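Long-range contacts in rhamnose ABC transporter, periplasmic rhamnose-binding protein (Kribbella flavida, PDB 4KVF), which probably binds a sugar, presumably rhamnose, outside the membrane and delivers it to an ABC transporter for uptake: residues Leu40-Leu45 with Gly66-Glu71; Val153-Glu158 with Lys275-Asn280; Ser163-Val168 with Gln221-Leu226. One frame throughout, in Å; residues are numbered along the deposited sequence.

Interaction 1: residues Leu40-Leu45 with Gly66-Glu71; sequences LKIAYL and GEIKGE
Lys41 and Glu71 run side by side from neighbouring strands and point the same way. Both leave the same face of the sheet, and with CG anti to the carbonyl carbon in each (chi1 -58° and -61°) the two chains run alongside each other. The Glu71 chain stays extended. The Lys41 chain bends near its end, and its CE comes alongside the carboxylate, 3.4 Å from Glu71 OE1. The salt bridge itself is long, with Lys41 NZ 4.0 Å from Glu71 OE1. An alanine in place of Lys41 would probably leave the Glu71 carboxylate without this nearby positive charge and without the methylenes lying alongside it, and more able to turn.

The backbones pair in parallel beneath these chains. Glu71 N donates to Leu40 O at 2.7 Å, and Ile42 N donates to Glu71 O at 2.9 Å. This is the pairing of a beta-alpha-beta unit: strand 41-45, helix 52-67, strand 71-74. The helix ends in a Schellman motif with Lys69, at positive phi, as its C-prime residue. Gly70 follows with its CA against Leu40 O, where a side chain would clash.

Ile42 and Ile68 cross at about a right angle and meet through their CD1 methyls, 3.9 Å apart. Ile68 also packs on Tyr290 and Ala293 of helix 281-296. One water bridges the two backbones, accepting from Leu40 N and donating to Ile68 O.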
loop_
_atom_site.group_PDB
_atom_site.type_symbol
_atom_site.label_atom_id
_atom_site.label_comp_id
_atom_site.label_asym_id
_atom_site.label_seq_id
_atom_site.Cartn_x
_atom_site.Cartn_y
_atom_site.Cartn_z
ATOM N N LEU A 40 -20.557 9.339 14.393
ATOM C CA LEU A 40 -20.173 9.760 13.044
ATOM C C LEU A 40 -20.502 8.685 12.016
ATOM O O LEU A 40 -20.192 7.509 12.218
ATOM C CB LEU A 40 -18.674 10.053 12.973
ATOM C CG LEU A 40 -18.238 11.235 13.825
ATOM C CD1 LEU A 40 -16.741 11.442 13.701
ATOM C CD2 LEU A 40 -18.997 12.480 13.398
ATOM N N LYS A 41 -21.118 9.095 10.910
ATOM C CA LYS A 41 -21.406 8.181 9.816
ATOM C C LYS A 41 -20.216 8.180 8.867
ATOM O O LYS A 41 -19.941 9.172 8.206
ATOM C CB LYS A 41 -22.683 8.593 9.078
ATOM C CG LYS A 41 -23.916 8.654 9.953
ATOM C CD LYS A 41 -25.132 8.985 9.115
ATOM C CE LYS A 41 -26.276 8.025 9.405
ATOM N NZ LYS A 41 -27.368 8.655 10.201
ATOM N N ILE A 42 -19.493 7.069 8.831
ATOM C CA ILE A 42 -18.265 6.987 8.048
ATOM C C ILE A 42 -18.423 5.902 6.991
ATOM O O ILE A 42 -18.647 4.736 7.317
ATOM C CB ILE A 42 -17.052 6.699 8.966
ATOM C CG1 ILE A 42 -16.932 7.791 10.039
ATOM C CG2 ILE A 42 -15.773 6.599 8.131
ATOM C CD1 ILE A 42 -15.763 7.604 11.022
ATOM N N ALA A 43 -18.335 6.288 5.720
ATOM C CA ALA A 43 -18.595 5.352 4.632
ATOM C C ALA A 43 -17.322 5.099 3.835
ATOM O O ALA A 43 -16.536 6.018 3.634
ATOM C CB ALA A 43 -19.670 5.900 3.719
ATOM N N TYR A 44 -17.143 3.858 3.385
ATOM C CA TYR A 44 -15.967 3.447 2.622
ATOM C C TYR A 44 -16.344 3.107 1.185
ATOM O O TYR A 44 -17.315 2.384 0.933
ATOM C CB TYR A 44 -15.315 2.228 3.266
ATOM C CG TYR A 44 -14.510 2.594 4.478
ATOM C CD1 TYR A 44 -15.137 2.932 5.669
ATOM C CD2 TYR A 44 -13.128 2.643 4.424
ATOM C CE1 TYR A 44 -14.407 3.301 6.786
ATOM C CE2 TYR A 44 -12.392 3.013 5.531
ATOM C CZ TYR A 44 -13.036 3.338 6.708
ATOM O OH TYR A 44 -12.289 3.696 7.809
ATOM N N LEU A 45 -15.555 3.632 0.252
ATOM C CA LEU A 45 -15.732 3.382 -1.183
ATOM C C LEU A 45 -14.389 2.955 -1.749
ATOM O O LEU A 45 -13.604 3.795 -2.232
ATOM C CB LEU A 45 -16.219 4.651 -1.903
ATOM C CG LEU A 45 -16.357 4.639 -3.437
ATOM C CD1 LEU A 45 -17.105 3.410 -3.922
ATOM C CD2 LEU A 45 -17.075 5.908 -3.894
ATOM N N GLY A 66 -16.228 1.284 14.927
ATOM C CA GLY A 66 -16.855 0.733 16.115
ATOM C C GLY A 66 -16.197 1.260 17.378
ATOM O O GLY A 66 -16.856 1.492 18.390
ATOM N N GLU A 67 -14.885 1.447 17.328
ATOM C CA GLU A 67 -14.157 1.950 18.488
ATOM C C GLU A 67 -14.588 3.360 18.897
ATOM O O GLU A 67 -14.692 3.661 20.091
ATOM C CB GLU A 67 -12.645 1.893 18.245
ATOM C CG GLU A 67 -12.095 0.478 18.233
ATOM C CD GLU A 67 -10.597 0.438 18.021
ATOM O OE1 GLU A 67 -10.028 1.480 17.634
ATOM O OE2 GLU A 67 -9.993 -0.631 18.253
ATOM N N ILE A 68 -14.846 4.213 17.907
ATOM C CA ILE A 68 -15.241 5.587 18.179
ATOM C C ILE A 68 -16.763 5.731 18.177
ATOM O O ILE A 68 -17.293 6.842 18.116
ATOM C CB ILE A 68 -14.609 6.560 17.180
ATOM C CG1 ILE A 68 -15.093 6.253 15.764
ATOM C CG2 ILE A 68 -13.087 6.459 17.247
ATOM C CD1 ILE A 68 -14.579 7.232 14.723
ATOM N N LYS A 69 -17.448 4.591 18.241
ATOM C CA LYS A 69 -18.903 4.534 18.357
ATOM C C LYS A 69 -19.625 5.234 17.202
ATOM O O LYS A 69 -20.669 5.855 17.390
ATOM C CB LYS A 69 -19.358 5.076 19.715
ATOM C CG LYS A 69 -18.852 4.250 20.900
ATOM C CD LYS A 69 -19.264 4.858 22.230
ATOM N N GLY A 70 -19.059 5.117 16.010
ATOM C CA GLY A 70 -19.647 5.686 14.808
ATOM C C GLY A 70 -20.503 4.657 14.087
ATOM O O GLY A 70 -20.779 3.590 14.633
ATOM N N GLU A 71 -20.947 4.988 12.875
ATOM C CA GLU A 71 -21.730 4.070 12.054
ATOM C C GLU A 71 -20.969 3.780 10.772
ATOM O O GLU A 71 -20.634 4.703 10.040
ATOM C CB GLU A 71 -23.070 4.697 11.680
ATOM C CG GLU A 71 -23.982 5.041 12.843
ATOM C CD GLU A 71 -25.337 5.546 12.365
ATOM O OE1 GLU A 71 -25.743 5.197 11.231
ATOM O OE2 GLU A 71 -25.990 6.302 13.116
HETATM O O HOH W 1 -18.019 8.592 16.014
#

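Interaction 2: residues Val153-Glu158 with Lys275-Asn280; sequences VKMAKE and KFALWN
Met155, a selenomethionine, reaches from helix 145-159 to strand 276-278. Its CG is anti to the carbonyl carbon (chi1 -67°) and the next bond is extended, which carries the selenium out to the strand backbone. Met155 SE lies 3.7 Å from Phe276 C. The chain then bends at chi3 (-58°) and turns the terminal methyl toward Ala277. Met155 CE ends 3.7 Å from Ala277 CB.

Lys275 crosses the Met155 side chain at a slant. Its CD passes 4.1 Å from Met155 CG. The lysine chain carries its amine to Glu158, one helical turn beyond Met155. The Glu158 and Lys275 side chains meet at about a right angle.

The contact lies in an alpha/beta lobe of a periplasmic binding protein, where helix 145-159 packs against a strand that follows helix 261-269. Ala277 pairs through its backbone with Gly257, in the outermost strand 254-257 of the parallel sheet, and with Gly259 just after it. The other edge of strand 276-278 pairs antiparallel with strand 330-332. Phe276 turns its side chain away from the helix and meets Phe332.

At the polar end, Lys275 NZ donates to Glu158 OE2 at 3.3 Å. It approaches on the syn side, 29° out of the carboxylate plane. The stronger partner of this amine is Glu331, so one ammonium group is shared by two carboxylates. Glu158 is exposed, whereas Met155 and Ala277 are buried.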
loop_
_atom_site.group_PDB
_atom_site.type_symbol
_atom_site.label_atom_id
_atom_site.label_comp_id
_atom_site.label_asym_id
_atom_site.label_seq_id
_atom_site.Cartn_x
_atom_site.Cartn_y
_atom_site.Cartn_z
ATOM N N VAL A 153 15.855 -2.008 -1.107
ATOM C CA VAL A 153 17.314 -2.039 -1.129
ATOM C C VAL A 153 17.895 -2.574 0.177
ATOM O O VAL A 153 18.839 -3.357 0.162
ATOM C CB VAL A 153 17.925 -0.674 -1.497
ATOM C CG1 VAL A 153 19.450 -0.720 -1.375
ATOM C CG2 VAL A 153 17.538 -0.326 -2.927
ATOM N N LYS A 154 17.292 -2.178 1.299
ATOM C CA LYS A 154 17.733 -2.656 2.614
ATOM C C LYS A 154 17.622 -4.175 2.713
ATOM O O LYS A 154 18.551 -4.836 3.160
ATOM C CB LYS A 154 16.925 -1.995 3.734
ATOM C CG LYS A 154 17.322 -2.458 5.129
ATOM C CD LYS A 154 16.437 -1.825 6.206
ATOM C CE LYS A 154 17.019 -2.034 7.605
HETATM N N MSE A 155 16.488 -4.728 2.286
HETATM C CA MSE A 155 16.319 -6.184 2.295
HETATM C C MSE A 155 17.287 -6.865 1.328
HETATM O O MSE A 155 17.896 -7.882 1.665
HETATM C CB MSE A 155 14.863 -6.568 1.985
HETATM C CG MSE A 155 13.886 -6.138 3.087
HETATM SE SE MSE A 155 12.057 -6.747 2.793
HETATM C CE MSE A 155 11.747 -5.927 1.049
ATOM N N ALA A 156 17.433 -6.306 0.127
ATOM C CA ALA A 156 18.370 -6.873 -0.845
ATOM C C ALA A 156 19.798 -6.913 -0.298
ATOM O O ALA A 156 20.506 -7.903 -0.457
ATOM C CB ALA A 156 18.326 -6.103 -2.152
ATOM N N LYS A 157 20.202 -5.838 0.372
ATOM C CA LYS A 157 21.552 -5.732 0.916
ATOM C C LYS A 157 21.817 -6.783 1.994
ATOM O O LYS A 157 22.869 -7.413 2.003
ATOM C CB LYS A 157 21.805 -4.330 1.476
ATOM C CG LYS A 157 23.255 -4.062 1.872
ATOM C CD LYS A 157 23.425 -2.588 2.203
ATOM C CE LYS A 157 24.845 -2.214 2.565
ATOM N NZ LYS A 157 24.889 -0.759 2.887
ATOM N N GLU A 158 20.854 -6.963 2.894
ATOM C CA GLU A 158 20.958 -7.983 3.935
ATOM C C GLU A 158 21.082 -9.376 3.317
ATOM O O GLU A 158 21.983 -10.141 3.659
ATOM C CB GLU A 158 19.737 -7.923 4.861
ATOM C CG GLU A 158 19.592 -6.623 5.637
ATOM C CD GLU A 158 18.226 -6.475 6.290
ATOM O OE1 GLU A 158 18.102 -5.663 7.236
ATOM O OE2 GLU A 158 17.275 -7.159 5.851
ATOM N N LYS A 275 12.488 -12.915 3.682
ATOM C CA LYS A 275 11.957 -11.604 4.000
ATOM C C LYS A 275 11.336 -10.993 2.746
ATOM O O LYS A 275 11.859 -11.160 1.643
ATOM C CB LYS A 275 13.095 -10.711 4.500
ATOM C CG LYS A 275 12.714 -9.709 5.573
ATOM C CD LYS A 275 13.936 -8.918 6.039
ATOM C CE LYS A 275 14.238 -9.149 7.518
ATOM N NZ LYS A 275 15.051 -8.036 8.096
ATOM N N PHE A 276 10.201 -10.321 2.920
ATOM C CA PHE A 276 9.619 -9.484 1.873
ATOM C C PHE A 276 8.780 -8.406 2.554
ATOM O O PHE A 276 8.618 -8.429 3.773
ATOM C CB PHE A 276 8.816 -10.303 0.834
ATOM C CG PHE A 276 7.516 -10.887 1.355
ATOM C CD1 PHE A 276 7.482 -12.144 1.940
ATOM C CD2 PHE A 276 6.323 -10.189 1.219
ATOM C CE1 PHE A 276 6.289 -12.680 2.414
ATOM C CE2 PHE A 276 5.128 -10.719 1.682
ATOM C CZ PHE A 276 5.112 -11.973 2.282
ATOM N N ALA A 277 8.278 -7.450 1.782
ATOM C CA ALA A 277 7.527 -6.336 2.354
ATOM C C ALA A 277 6.160 -6.158 1.711
ATOM O O ALA A 277 5.907 -6.634 0.612
ATOM C CB ALA A 277 8.330 -5.035 2.214
ATOM N N LEU A 278 5.275 -5.469 2.422
ATOM C CA LEU A 278 4.087 -4.871 1.830
ATOM C C LEU A 278 3.574 -3.916 2.895
ATOM O O LEU A 278 4.319 -3.063 3.374
ATOM C CB LEU A 278 3.023 -5.916 1.453
ATOM C CG LEU A 278 1.942 -5.443 0.469
ATOM C CD1 LEU A 278 2.476 -5.320 -0.975
ATOM C CD2 LEU A 278 0.700 -6.331 0.510
ATOM N N TRP A 279 2.323 -4.095 3.296
ATOM C CA TRP A 279 1.691 -3.250 4.299
ATOM C C TRP A 279 0.467 -4.005 4.815
ATOM O O TRP A 279 0.069 -5.009 4.233
ATOM C CB TRP A 279 1.312 -1.891 3.689
ATOM C CG TRP A 279 0.741 -1.976 2.291
ATOM C CD1 TRP A 279 -0.558 -2.233 1.953
ATOM C CD2 TRP A 279 1.449 -1.789 1.055
ATOM N NE1 TRP A 279 -0.700 -2.230 0.583
ATOM C CE2 TRP A 279 0.514 -1.964 0.010
ATOM C CE3 TRP A 279 2.775 -1.496 0.732
ATOM C CZ2 TRP A 279 0.868 -1.850 -1.335
ATOM C CZ3 TRP A 279 3.123 -1.383 -0.604
ATOM C CH2 TRP A 279 2.172 -1.562 -1.620
ATOM N N ASN A 280 -0.108 -3.558 5.926
ATOM C CA ASN A 280 -1.309 -4.200 6.450
ATOM C C ASN A 280 -2.521 -3.386 6.016
ATOM O O ASN A 280 -2.747 -2.288 6.528
ATOM C CB ASN A 280 -1.240 -4.321 7.978
ATOM C CG ASN A 280 -2.466 -4.990 8.569
ATOM O OD1 ASN A 280 -3.392 -5.388 7.848
ATOM N ND2 ASN A 280 -2.469 -5.145 9.893
#

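Interaction 3: residues Ser163-Val168 with Gln221-Leu226; sequences SGEIAV and QSYPNL
Leu226, where the chain turns into its next strand, presses one methyl against the backbone of strand 164-170. The two strands are neighbours in a four-stranded parallel sheet of an alpha/beta lobe. Helix 209-222 ends just before this point, and a type I beta turn from Tyr223 to Leu226 leads into the new strand.

The tight part is apolar. Leu226 has CG anti to its own N (chi1 -164°), and this brings CD1 over the strand. Leu226 CD1 lies 3.7 Å from Glu165 O and equally close to Ile166 C. It also meets the methyl of Ala167, with Ala167 CB 3.9 Å away. Leu219 and Leu220 of helix 209-222 add to this cluster. Glu165 N is buried by the contact and has no partner in the model.

The looser side lies at the turn, where Asn225 is exposed. Here Glu165 extends its chain past Asn225, and the two side chains slant across each other. The carboxylate and amide planes stand 78° apart. No hydrogen bond links the segments.

Tyr223 also borders the carboxylate, with its CB 4.1 Å from Glu165 OE1. That same oxygen lies 3.8 Å from Asn225 CB.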
loop_
_atom_site.group_PDB
_atom_site.type_symbol
_atom_site.label_atom_id
_atom_site.label_comp_id
_atom_site.label_asym_id
_atom_site.label_seq_id
_atom_site.Cartn_x
_atom_site.Cartn_y
_atom_site.Cartn_z
ATOM N N SER A 163 26.999 -7.246 -0.238
ATOM C CA SER A 163 27.584 -6.999 -1.554
ATOM C C SER A 163 27.167 -8.029 -2.599
ATOM O O SER A 163 26.741 -9.133 -2.263
ATOM C CB SER A 163 29.111 -6.973 -1.453
ATOM O OG SER A 163 29.637 -8.284 -1.549
ATOM N N GLY A 164 27.302 -7.664 -3.869
ATOM C CA GLY A 164 27.063 -8.602 -4.951
ATOM C C GLY A 164 25.996 -8.117 -5.910
ATOM O O GLY A 164 25.458 -7.013 -5.765
ATOM N N GLU A 165 25.676 -8.947 -6.895
ATOM C CA GLU A 165 24.716 -8.549 -7.918
ATOM C C GLU A 165 23.269 -8.766 -7.492
ATOM O O GLU A 165 22.932 -9.761 -6.844
ATOM C CB GLU A 165 24.990 -9.291 -9.224
ATOM C CG GLU A 165 26.407 -9.109 -9.730
ATOM C CD GLU A 165 26.692 -9.924 -10.973
ATOM O OE1 GLU A 165 25.851 -10.771 -11.341
ATOM O OE2 GLU A 165 27.766 -9.720 -11.580
ATOM N N ILE A 166 22.419 -7.815 -7.858
ATOM C CA ILE A 166 20.985 -7.961 -7.685
ATOM C C ILE A 166 20.293 -7.609 -8.998
ATOM O O ILE A 166 20.857 -6.891 -9.830
ATOM C CB ILE A 166 20.449 -7.082 -6.520
ATOM C CG1 ILE A 166 20.587 -5.600 -6.839
ATOM C CG2 ILE A 166 21.181 -7.409 -5.210
ATOM C CD1 ILE A 166 19.799 -4.700 -5.868
ATOM N N ALA A 167 19.082 -8.125 -9.196
ATOM C CA ALA A 167 18.312 -7.829 -10.402
ATOM C C ALA A 167 16.890 -7.577 -9.971
ATOM O O ALA A 167 16.464 -8.071 -8.940
ATOM C CB ALA A 167 18.370 -8.979 -11.375
ATOM N N VAL A 168 16.160 -6.786 -10.744
ATOM C CA VAL A 168 14.763 -6.528 -10.437
ATOM C C VAL A 168 13.891 -7.274 -11.441
ATOM O O VAL A 168 14.196 -7.299 -12.632
ATOM C CB VAL A 168 14.460 -5.009 -10.485
ATOM C CG1 VAL A 168 12.939 -4.730 -10.508
ATOM C CG2 VAL A 168 15.145 -4.305 -9.313
ATOM N N GLN A 221 19.710 -17.711 -15.271
ATOM C CA GLN A 221 20.558 -18.334 -16.284
ATOM C C GLN A 221 21.551 -17.323 -16.850
ATOM O O GLN A 221 22.693 -17.664 -17.153
ATOM C CB GLN A 221 19.714 -18.950 -17.407
ATOM C CG GLN A 221 18.951 -20.202 -16.993
ATOM C CD GLN A 221 18.096 -20.775 -18.115
ATOM O OE1 GLN A 221 18.227 -20.378 -19.276
ATOM N NE2 GLN A 221 17.212 -21.710 -17.771
ATOM N N SER A 222 21.113 -16.073 -16.966
ATOM C CA SER A 222 21.938 -15.029 -17.562
ATOM C C SER A 222 22.987 -14.471 -16.599
ATOM O O SER A 222 24.066 -14.072 -17.024
ATOM C CB SER A 222 21.052 -13.906 -18.090
ATOM O OG SER A 222 20.021 -14.444 -18.893
ATOM N N TYR A 223 22.671 -14.453 -15.309
ATOM C CA TYR A 223 23.592 -13.925 -14.298
ATOM C C TYR A 223 23.944 -14.972 -13.233
ATOM O O TYR A 223 23.343 -15.003 -12.162
ATOM C CB TYR A 223 23.017 -12.638 -13.670
ATOM C CG TYR A 223 22.798 -11.562 -14.713
ATOM C CD1 TYR A 223 23.826 -10.697 -15.068
ATOM C CD2 TYR A 223 21.585 -11.447 -15.387
ATOM C CE1 TYR A 223 23.642 -9.723 -16.040
ATOM C CE2 TYR A 223 21.394 -10.473 -16.362
ATOM C CZ TYR A 223 22.433 -9.621 -16.685
ATOM O OH TYR A 223 22.270 -8.657 -17.645
ATOM N N PRO A 224 24.928 -15.839 -13.533
ATOM C CA PRO A 224 25.314 -16.931 -12.627
ATOM C C PRO A 224 25.774 -16.465 -11.244
ATOM O O PRO A 224 25.773 -17.263 -10.304
ATOM C CB PRO A 224 26.468 -17.626 -13.370
ATOM C CG PRO A 224 26.913 -16.654 -14.421
ATOM C CD PRO A 224 25.688 -15.871 -14.793
ATOM N N ASN A 225 26.148 -15.194 -11.127
ATOM C CA ASN A 225 26.648 -14.653 -9.867
ATOM C C ASN A 225 25.581 -13.857 -9.115
ATOM O O ASN A 225 25.878 -13.160 -8.144
ATOM C CB ASN A 225 27.881 -13.777 -10.110
ATOM C CG ASN A 225 29.043 -14.557 -10.689
ATOM O OD1 ASN A 225 29.599 -14.191 -11.728
ATOM N ND2 ASN A 225 29.417 -15.643 -10.020
ATOM N N LEU A 226 24.338 -13.976 -9.566
ATOM C CA LEU A 226 23.233 -13.232 -8.974
ATOM C C LEU A 226 22.971 -13.649 -7.523
ATOM O O LEU A 226 22.886 -14.839 -7.218
ATOM C CB LEU A 226 21.976 -13.445 -9.811
ATOM C CG LEU A 226 20.825 -12.478 -9.580
ATOM C CD1 LEU A 226 21.275 -11.057 -9.857
ATOM C CD2 LEU A 226 19.661 -12.858 -10.481
#

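Overall arrangement
Interactions 2 and 3 share one alpha/beta lobe, with centres about 17 Å apart. Helix 145-159 leads into strand 164-170, and the two contacts touch where Ala156 CB packs 4.2 Å from Ile166 CD1. Interaction 1 belongs to the other lobe, on the opposite side of the chain's centre. Its centre is about 33 Å from that of interaction 2 and about 49 Å from that of interaction 3. Interactions 1 and 2 come within about 11 Å at their nearest atoms. In this family the sugar normally binds in the cleft between the lobes. A glycerol, probably from crystallisation, lies about 5 Å from the Lys41 side chain.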